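Local coordinates for protein ralf, proline/betaine transporter (Legionella pneumophila, PDB 4D7Q) that probably promotes guanine-nucleotide exchange on small GTPases, here as an engineered fusion of a Legionella Sec7 domain with a Rickettsia capping domain, at residues I270-S275 against L316-Q321; Q224-L229 against V282-I287; L200-S205 against S289-G294. The protein carries 2 engineered substitutions. All blocks are in the same frame, centred on the assembly; numbering follows the deposited sequence.

Interaction 1 of 3, residues I270-S275 against L316-Q321; sequences IKDEKS and LKLAAQ
Leu318 presents its whole isobutyl group to Asp272, and the two side chains lie alongside each other, pointing opposite ways. The carboxylate oxygen Asp272 OD2 rests against both methyl branches, with Leu318 CD1 and Leu318 CD2 each 3.8 Å from it, while CB and CG lie scarcely farther off. With CG swung opposite the backbone N (chi1 -179°), Leu318 extends from its helix toward the end of the strand, and its CD2 branch reaches the backbone: Ile270 O lies 3.4 Å from Leu318 CD2. The Ile270 side chain meets the same branch more loosely, CG2 to Leu318 CD2 being 4.4 Å. The setting is the Rickettsia-derived capping domain, where helix 313-325 packs against the end of strand 264-271 as this enters the turn of its hairpin with strand 277-283. Asp272 shapes that turn. Its CG stands between the backbone N and the carbonyl carbon (chi1 63°), and OD1 accepts from Lys274 N at 3.0 Å, an Asx turn in which the N-H comes from above the carboxylate plane, 41° out of it. Gly276 N also bonds to OD1, so two backbone N-H groups grip this oxygen and would hold the carboxylate's rotation. OD2 is directed to the helix, where Gln314 NE2 donates to it. A water hydrogen-bonded to both Asp272 OD2 (2.8 Å) and Gln321 OE1 (2.6 Å) links the two segments. Gln321 and Ala320 touch Ile351 on helix 341-351, while Ile270 packs on Phe239 and Leu247.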
loop_
_atom_site.group_PDB
_atom_site.type_symbol
_atom_site.label_atom_id
_atom_site.label_comp_id
_atom_site.label_asym_id
_atom_site.label_seq_id
_atom_site.Cartn_x
_atom_site.Cartn_y
_atom_site.Cartn_z
ATOM N N ILE A 270 18.525 3.495 -4.572
ATOM C CA ILE A 270 19.965 3.484 -4.296
ATOM C C ILE A 270 20.600 2.163 -4.666
ATOM O O ILE A 270 20.163 1.101 -4.205
ATOM C CB ILE A 270 20.280 3.898 -2.834
ATOM C CG1 ILE A 270 19.622 5.256 -2.482
ATOM C CG2 ILE A 270 21.796 3.922 -2.567
ATOM C CD1 ILE A 270 19.699 5.683 -1.035
ATOM N N LYS A 271 21.676 2.248 -5.479
ATOM C CA LYS A 271 22.445 1.099 -5.916
ATOM C C LYS A 271 23.904 1.304 -5.585
ATOM O O LYS A 271 24.438 2.392 -5.821
ATOM C CB LYS A 271 22.236 0.816 -7.423
ATOM C CG LYS A 271 20.800 0.364 -7.739
ATOM C CD LYS A 271 20.519 0.218 -9.220
ATOM C CE LYS A 271 19.069 -0.143 -9.448
ATOM N NZ LYS A 271 18.593 0.255 -10.805
ATOM N N ASP A 272 24.536 0.286 -5.029
ATOM C CA ASP A 272 25.962 0.329 -4.778
ATOM C C ASP A 272 26.790 -0.373 -5.837
ATOM O O ASP A 272 26.276 -0.777 -6.839
ATOM C CB ASP A 272 26.322 -0.139 -3.375
ATOM C CG ASP A 272 25.974 -1.581 -3.104
ATOM O OD1 ASP A 272 26.033 -2.424 -3.986
ATOM O OD2 ASP A 272 25.629 -1.868 -1.971
ATOM N N GLU A 273 28.087 -0.485 -5.590
ATOM C CA GLU A 273 29.038 -1.057 -6.550
ATOM C C GLU A 273 29.005 -2.606 -6.602
ATOM O O GLU A 273 29.527 -3.201 -7.495
ATOM C CB GLU A 273 30.468 -0.508 -6.296
ATOM C CG GLU A 273 30.664 0.276 -5.000
ATOM C CD GLU A 273 31.730 1.374 -5.052
ATOM O OE1 GLU A 273 32.362 1.592 -6.118
ATOM O OE2 GLU A 273 31.959 2.011 -4.009
ATOM N N LYS A 274 28.353 -3.231 -5.635
ATOM C CA LYS A 274 28.238 -4.677 -5.536
ATOM C C LYS A 274 26.842 -5.238 -5.834
ATOM O O LYS A 274 26.446 -6.261 -5.334
ATOM C CB LYS A 274 28.673 -5.112 -4.153
ATOM C CG LYS A 274 30.015 -4.557 -3.731
ATOM C CD LYS A 274 31.080 -4.757 -4.789
ATOM C CE LYS A 274 31.030 -6.128 -5.403
ATOM N NZ LYS A 274 32.357 -6.516 -5.883
ATOM N N SER A 275 26.137 -4.526 -6.673
ATOM C CA SER A 275 24.798 -4.856 -7.177
ATOM C C SER A 275 23.656 -4.763 -6.152
ATOM O O SER A 275 22.512 -5.115 -6.468
ATOM C CB SER A 275 24.789 -6.162 -7.980
ATOM O OG SER A 275 25.481 -5.994 -9.208
ATOM N N LEU A 316 19.934 -6.407 1.065
ATOM C CA LEU A 316 19.502 -6.429 2.454
ATOM C C LEU A 316 20.497 -5.625 3.303
ATOM O O LEU A 316 20.076 -4.798 4.115
ATOM C CB LEU A 316 19.382 -7.896 2.949
ATOM C CG LEU A 316 19.073 -8.105 4.451
ATOM C CD1 LEU A 316 17.712 -7.537 4.847
ATOM C CD2 LEU A 316 19.163 -9.552 4.834
ATOM N N LYS A 317 21.818 -5.821 3.066
ATOM C CA LYS A 317 22.865 -5.077 3.767
ATOM C C LYS A 317 22.737 -3.577 3.461
ATOM O O LYS A 317 22.719 -2.758 4.383
ATOM C CB LYS A 317 24.243 -5.601 3.342
ATOM C CG LYS A 317 25.383 -5.084 4.199
ATOM C CD LYS A 317 26.722 -5.356 3.556
ATOM C CE LYS A 317 27.845 -4.683 4.307
ATOM N NZ LYS A 317 29.171 -5.255 3.942
ATOM N N LEU A 318 22.607 -3.226 2.159
ATOM C CA LEU A 318 22.448 -1.834 1.729
ATOM C C LEU A 318 21.221 -1.180 2.372
ATOM O O LEU A 318 21.354 -0.060 2.883
ATOM C CB LEU A 318 22.414 -1.720 0.184
ATOM C CG LEU A 318 22.270 -0.306 -0.429
ATOM C CD1 LEU A 318 23.463 0.608 -0.072
ATOM C CD2 LEU A 318 22.108 -0.387 -1.918
ATOM N N ALA A 319 20.066 -1.899 2.442
ATOM C CA ALA A 319 18.865 -1.353 3.091
ATOM C C ALA A 319 19.141 -1.087 4.590
ATOM O O ALA A 319 18.821 0.003 5.061
ATOM C CB ALA A 319 17.663 -2.275 2.909
ATOM N N ALA A 320 19.854 -2.011 5.293
ATOM C CA ALA A 320 20.226 -1.799 6.703
ATOM C C ALA A 320 21.229 -0.647 6.886
ATOM O O ALA A 320 21.102 0.086 7.864
ATOM C CB ALA A 320 20.766 -3.076 7.328
ATOM N N GLN A 321 22.208 -0.479 5.947
ATOM C CA GLN A 321 23.220 0.615 5.989
ATOM C C GLN A 321 22.557 1.979 5.837
ATOM O O GLN A 321 22.892 2.920 6.560
ATOM C CB GLN A 321 24.293 0.444 4.891
ATOM C CG GLN A 321 25.229 -0.732 5.145
ATOM C CD GLN A 321 26.162 -1.029 3.999
ATOM O OE1 GLN A 321 25.750 -1.260 2.864
ATOM N NE2 GLN A 321 27.443 -1.080 4.287
HETATM O O HOH W 1 26.852 -1.308 0.532
#

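Interaction 2 of 3, residues Q224-L229 against V282-I287; sequences QLNQFL and VYKPSI
Val282 takes a leucine on each of its two methyls: Leu229 CD1 comes tip to tip with Val282 CG1 at 4.0 Å, and Leu225 runs alongside, headed the other way, with its CD2 4.1 Å from Val282 CG2. This is helix-on-sheet packing within the Rickettsia-derived capping domain, helix 220-230 lying over strand 277-283 of its antiparallel sheet. The two leucines are one helical turn apart and straddle the valine. Beyond this apolar patch, where the strand ends, Lys284 crosses Asn226 obliquely and donates from NZ to Asn226 OD1 at 2.7 Å. The ammonium meets the carbonyl at a C=O...N angle of 141°, tilted 16° from the amide plane. A bend in the lysine chain (chi3 -67°) turns the ammonium up to the helix and brings CE to 3.2 Å from Asn226 OD1 as well. Glu230 adds a second partner to both groups: its OE2 makes a salt bridge with Lys284 NZ and takes a weak hydrogen bond from Asn226 ND2, so the amide and the ammonium share one carboxylate. Ser216 OG is a further, weak partner of ND2. Backbone bonds of Val282 to Lys265 and Gly266, and of Lys284 to Gly263, hold the strand on which these side chains stand. Past the strand, Ser286 OG reaches back and donates to Lys284 O at 3.0 Å.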
loop_
_atom_site.group_PDB
_atom_site.type_symbol
_atom_site.label_atom_id
_atom_site.label_comp_id
_atom_site.label_asym_id
_atom_site.label_seq_id
_atom_site.Cartn_x
_atom_site.Cartn_y
_atom_site.Cartn_z
ATOM N N GLN A 224 19.000 16.699 5.209
ATOM C CA GLN A 224 19.747 16.754 3.958
ATOM C C GLN A 224 18.953 16.161 2.795
ATOM O O GLN A 224 18.825 16.809 1.754
ATOM C CB GLN A 224 21.112 16.081 4.126
ATOM C CG GLN A 224 22.051 16.879 5.020
ATOM C CD GLN A 224 23.374 16.196 5.170
ATOM O OE1 GLN A 224 23.560 15.327 6.024
ATOM N NE2 GLN A 224 24.312 16.551 4.315
ATOM N N LEU A 225 18.366 14.966 2.992
ATOM C CA LEU A 225 17.549 14.312 1.976
ATOM C C LEU A 225 16.386 15.199 1.558
ATOM O O LEU A 225 16.210 15.447 0.368
ATOM C CB LEU A 225 17.061 12.929 2.462
ATOM C CG LEU A 225 16.102 12.161 1.545
ATOM C CD1 LEU A 225 16.735 11.855 0.179
ATOM C CD2 LEU A 225 15.623 10.899 2.214
ATOM N N ASN A 226 15.647 15.729 2.543
ATOM C CA ASN A 226 14.512 16.614 2.326
ATOM C C ASN A 226 14.906 17.907 1.571
ATOM O O ASN A 226 14.144 18.346 0.710
ATOM C CB ASN A 226 13.793 16.909 3.645
ATOM C CG ASN A 226 12.627 17.845 3.486
ATOM O OD1 ASN A 226 11.669 17.560 2.760
ATOM N ND2 ASN A 226 12.707 19.007 4.119
ATOM N N GLN A 227 16.099 18.496 1.884
ATOM C CA GLN A 227 16.626 19.690 1.204
ATOM C C GLN A 227 16.779 19.432 -0.307
ATOM O O GLN A 227 16.426 20.304 -1.098
ATOM C CB GLN A 227 17.968 20.127 1.800
ATOM C CG GLN A 227 17.828 20.969 3.061
ATOM C CD GLN A 227 19.132 21.236 3.780
ATOM O OE1 GLN A 227 20.199 20.699 3.441
ATOM N NE2 GLN A 227 19.069 22.075 4.809
ATOM N N PHE A 228 17.277 18.233 -0.707
ATOM C CA PHE A 228 17.406 17.886 -2.129
ATOM C C PHE A 228 16.041 17.832 -2.782
ATOM O O PHE A 228 15.869 18.349 -3.883
ATOM C CB PHE A 228 18.132 16.547 -2.338
ATOM C CG PHE A 228 19.577 16.512 -1.906
ATOM C CD1 PHE A 228 20.498 17.418 -2.424
ATOM C CD2 PHE A 228 20.033 15.526 -1.038
ATOM C CE1 PHE A 228 21.829 17.386 -2.019
ATOM C CE2 PHE A 228 21.363 15.496 -0.632
ATOM C CZ PHE A 228 22.255 16.418 -1.129
ATOM N N LEU A 229 15.070 17.214 -2.094
ATOM C CA LEU A 229 13.693 17.091 -2.571
ATOM C C LEU A 229 13.024 18.456 -2.720
ATOM O O LEU A 229 12.510 18.757 -3.792
ATOM C CB LEU A 229 12.868 16.155 -1.662
ATOM C CG LEU A 229 13.324 14.680 -1.580
ATOM C CD1 LEU A 229 12.306 13.841 -0.849
ATOM C CD2 LEU A 229 13.586 14.091 -2.953
ATOM N N VAL A 282 9.512 8.053 0.800
ATOM C CA VAL A 282 9.400 9.315 1.546
ATOM C C VAL A 282 7.927 9.778 1.581
ATOM O O VAL A 282 7.305 9.962 0.529
ATOM C CB VAL A 282 10.328 10.437 0.975
ATOM C CG1 VAL A 282 10.127 11.771 1.732
ATOM C CG2 VAL A 282 11.810 10.017 1.008
ATOM N N TYR A 283 7.426 10.028 2.798
ATOM C CA TYR A 283 6.078 10.517 3.090
ATOM C C TYR A 283 6.136 11.728 3.947
ATOM O O TYR A 283 6.808 11.732 4.979
ATOM C CB TYR A 283 5.250 9.465 3.840
ATOM C CG TYR A 283 5.040 8.200 3.050
ATOM C CD1 TYR A 283 6.019 7.204 3.016
ATOM C CD2 TYR A 283 3.877 8.002 2.315
ATOM C CE1 TYR A 283 5.851 6.057 2.250
ATOM C CE2 TYR A 283 3.680 6.837 1.586
ATOM C CZ TYR A 283 4.664 5.862 1.566
ATOM O OH TYR A 283 4.485 4.735 0.812
ATOM N N LYS A 284 5.422 12.760 3.546
ATOM C CA LYS A 284 5.340 13.987 4.335
ATOM C C LYS A 284 3.869 14.456 4.325
ATOM O O LYS A 284 3.218 14.316 3.273
ATOM C CB LYS A 284 6.268 15.087 3.777
ATOM C CG LYS A 284 7.773 14.780 3.888
ATOM C CD LYS A 284 8.653 16.023 3.789
ATOM C CE LYS A 284 8.618 16.664 2.422
ATOM N NZ LYS A 284 9.033 18.092 2.473
ATOM N N PRO A 285 3.334 14.966 5.468
ATOM C CA PRO A 285 1.939 15.476 5.484
ATOM C C PRO A 285 1.618 16.353 4.279
ATOM O O PRO A 285 2.384 17.247 3.923
ATOM C CB PRO A 285 1.860 16.264 6.805
ATOM C CG PRO A 285 2.811 15.545 7.680
ATOM C CD PRO A 285 3.974 15.170 6.787
ATOM N N SER A 286 0.522 16.027 3.623
ATOM C CA SER A 286 0.095 16.696 2.431
ATOM C C SER A 286 -1.374 17.127 2.525
ATOM O O SER A 286 -2.032 16.830 3.456
ATOM C CB SER A 286 0.302 15.770 1.238
ATOM O OG SER A 286 1.650 15.530 1.022
ATOM N N ILE A 287 -1.855 17.822 1.519
ATOM C CA ILE A 287 -3.188 18.354 1.544
ATOM C C ILE A 287 -4.298 17.339 1.875
ATOM O O ILE A 287 -5.092 17.603 2.697
ATOM C CB ILE A 287 -3.521 19.203 0.304
ATOM C CG1 ILE A 287 -4.807 19.997 0.538
ATOM C CG2 ILE A 287 -3.592 18.355 -0.944
ATOM C CD1 ILE A 287 -5.143 21.014 -0.502
#

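Interaction 3 of 3, residues L200-S205 against S289-G294; sequences LNFVDS and SRWFLG
One corner of the Phe202 ring, CZ and CE2, rests against two aromatic residues of the short helix 290-293. The closer contact is with Trp291: Phe202 CZ lies 3.6 Å from Trp291 CZ3, at the edge of the indole and near its plane, and the two side chains cross at about a right angle. Phe292 meets the other atom, its CD1 3.9 Å from Phe202 CE2. These two phenyl rings have centroids 6.0 Å apart and planes at 84°. Trp291 is backed by its neighbour, Phe292 CB sitting 3.6 Å above the plane of the indole, toward the rim. Backbone bonds shape the helix itself: Ser289 O accepts from both Phe292 N and Leu293 N, and the turn closes at Gly294, which has positive phi. Charge enters where Arg290 bridges to Asp151 and to a HEPES molecule, probably from the crystallisation liquor, that also approaches Phe202. Phe202 belongs to the connection following Sec7 helix 183-195, and Trp291, from the capping domain, also packs on Sec7 helix 135-152, so the cluster sits where the fused parts meet. Between the segments ring carbons meet without a hydrogen bond, so the contact rests on van der Waals packing.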
loop_
_atom_site.group_PDB
_atom_site.type_symbol
_atom_site.label_atom_id
_atom_site.label_comp_id
_atom_site.label_asym_id
_atom_site.label_seq_id
_atom_site.Cartn_x
_atom_site.Cartn_y
_atom_site.Cartn_z
ATOM N N LEU A 200 -11.726 1.865 9.116
ATOM C CA LEU A 200 -10.730 1.284 8.264
ATOM C C LEU A 200 -9.576 0.613 9.108
ATOM O O LEU A 200 -9.247 1.206 10.105
ATOM C CB LEU A 200 -10.125 2.287 7.296
ATOM C CG LEU A 200 -10.968 2.525 6.064
ATOM C CD1 LEU A 200 -10.217 3.186 4.942
ATOM C CD2 LEU A 200 -11.752 1.323 5.599
ATOM N N ASN A 201 -8.899 -0.551 8.949
ATOM C CA ASN A 201 -7.785 -1.025 9.705
ATOM C C ASN A 201 -6.608 -1.125 8.803
ATOM O O ASN A 201 -6.674 -1.791 7.798
ATOM C CB ASN A 201 -8.101 -2.377 10.294
ATOM C CG ASN A 201 -9.388 -2.369 11.069
ATOM O OD1 ASN A 201 -9.579 -1.539 11.916
ATOM N ND2 ASN A 201 -10.284 -3.282 10.755
ATOM N N PHE A 202 -5.583 -0.377 9.134
ATOM C CA PHE A 202 -4.305 -0.372 8.411
ATOM C C PHE A 202 -3.283 -1.163 9.191
ATOM O O PHE A 202 -3.382 -1.243 10.410
ATOM C CB PHE A 202 -3.778 1.073 8.240
ATOM C CG PHE A 202 -4.613 1.957 7.336
ATOM C CD1 PHE A 202 -5.684 2.690 7.846
ATOM C CD2 PHE A 202 -4.325 2.061 5.981
ATOM C CE1 PHE A 202 -6.439 3.522 7.015
ATOM C CE2 PHE A 202 -5.112 2.851 5.138
ATOM C CZ PHE A 202 -6.153 3.593 5.662
ATOM N N VAL A 203 -2.240 -1.669 8.511
ATOM C CA VAL A 203 -1.103 -2.309 9.184
ATOM C C VAL A 203 -0.450 -1.203 10.080
ATOM O O VAL A 203 -0.489 -0.025 9.722
ATOM C CB VAL A 203 -0.066 -2.898 8.171
ATOM C CG1 VAL A 203 -0.686 -3.993 7.317
ATOM C CG2 VAL A 203 0.542 -1.809 7.279
ATOM N N ASP A 204 0.154 -1.586 11.211
ATOM C CA ASP A 204 0.827 -0.638 12.098
ATOM C C ASP A 204 2.178 -0.258 11.525
ATOM O O ASP A 204 2.702 0.816 11.810
ATOM C CB ASP A 204 1.027 -1.268 13.500
ATOM C CG ASP A 204 -0.224 -1.320 14.360
ATOM O OD1 ASP A 204 -1.066 -0.384 14.259
ATOM O OD2 ASP A 204 -0.344 -2.271 15.173
ATOM N N SER A 205 2.753 -1.160 10.735
ATOM C CA SER A 205 4.061 -0.983 10.136
ATOM C C SER A 205 4.094 -1.703 8.806
ATOM O O SER A 205 3.359 -2.678 8.600
ATOM C CB SER A 205 5.137 -1.541 11.065
ATOM O OG SER A 205 5.113 -2.957 11.046
ATOM N N SER A 289 -3.823 13.873 2.808
ATOM C CA SER A 289 -3.184 12.669 3.283
ATOM C C SER A 289 -3.406 12.209 4.734
ATOM O O SER A 289 -2.948 11.162 5.108
ATOM C CB SER A 289 -1.702 12.751 2.999
ATOM O OG SER A 289 -1.065 13.733 3.723
ATOM N N ARG A 290 -4.067 13.011 5.541
ATOM C CA ARG A 290 -4.105 12.764 6.958
ATOM C C ARG A 290 -4.717 11.427 7.307
ATOM O O ARG A 290 -4.284 10.769 8.206
ATOM C CB ARG A 290 -4.806 13.897 7.702
ATOM C CG ARG A 290 -4.481 14.023 9.161
ATOM C CD ARG A 290 -4.985 15.277 9.838
ATOM N NE ARG A 290 -5.965 16.024 9.091
ATOM C CZ ARG A 290 -7.231 15.687 8.954
ATOM N NH1 ARG A 290 -7.724 14.632 9.549
ATOM N NH2 ARG A 290 -8.013 16.445 8.233
ATOM N N TRP A 291 -5.717 11.013 6.562
ATOM C CA TRP A 291 -6.342 9.762 6.975
ATOM C C TRP A 291 -5.419 8.575 6.724
ATOM O O TRP A 291 -5.542 7.533 7.367
ATOM C CB TRP A 291 -7.670 9.560 6.241
ATOM C CG TRP A 291 -7.532 9.513 4.751
ATOM C CD1 TRP A 291 -7.780 10.528 3.873
ATOM C CD2 TRP A 291 -7.111 8.395 3.962
ATOM N NE1 TRP A 291 -7.540 10.110 2.586
ATOM C CE2 TRP A 291 -7.128 8.803 2.614
ATOM C CE3 TRP A 291 -6.721 7.086 4.264
ATOM C CZ2 TRP A 291 -6.771 7.953 1.571
ATOM C CZ3 TRP A 291 -6.367 6.242 3.227
ATOM C CH2 TRP A 291 -6.395 6.679 1.896
ATOM N N PHE A 292 -4.494 8.740 5.783
ATOM C CA PHE A 292 -3.543 7.676 5.443
ATOM C C PHE A 292 -2.276 7.739 6.268
ATOM O O PHE A 292 -1.768 6.707 6.703
ATOM C CB PHE A 292 -3.162 7.770 3.949
ATOM C CG PHE A 292 -2.285 6.640 3.455
ATOM C CD1 PHE A 292 -2.811 5.359 3.251
ATOM C CD2 PHE A 292 -0.926 6.836 3.235
ATOM C CE1 PHE A 292 -1.994 4.316 2.800
ATOM C CE2 PHE A 292 -0.122 5.794 2.761
ATOM C CZ PHE A 292 -0.666 4.553 2.534
ATOM N N LEU A 293 -1.745 8.960 6.439
ATOM C CA LEU A 293 -0.454 9.188 7.062
ATOM C C LEU A 293 -0.511 9.708 8.496
ATOM O O LEU A 293 0.464 9.581 9.239
ATOM C CB LEU A 293 0.316 10.182 6.170
ATOM C CG LEU A 293 1.762 10.527 6.542
ATOM C CD1 LEU A 293 2.684 9.322 6.387
ATOM C CD2 LEU A 293 2.249 11.704 5.780
ATOM N N GLY A 294 -1.599 10.355 8.859
ATOM C CA GLY A 294 -1.626 11.022 10.152
ATOM C C GLY A 294 -0.924 12.362 10.005
ATOM O O GLY A 294 -0.724 12.853 8.889
#

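Interactions 1 and 2 belong to one sheet of the capping domain: strands 264-271 and 277-283 are successive neighbours, one helix packing near each end of the hairpin. Their centres lie about 22 Å apart, and Val268, two residues before Ile270, touches Leu225 of the other helix. Interaction 3 is about 18 Å from interaction 2, centre to centre, and adjoins it directly: Leu293 CD2 is 3.5 Å from Pro285 N, while Tyr283 packs on Phe292. It is about 29 Å from interaction 1, also between centres. Interaction 3 lies where the sheet's flank adjoins the Sec7 part, a junction made by the fusion, and a HEPES molecule is bound about 4 Å from the Phe202 side chain.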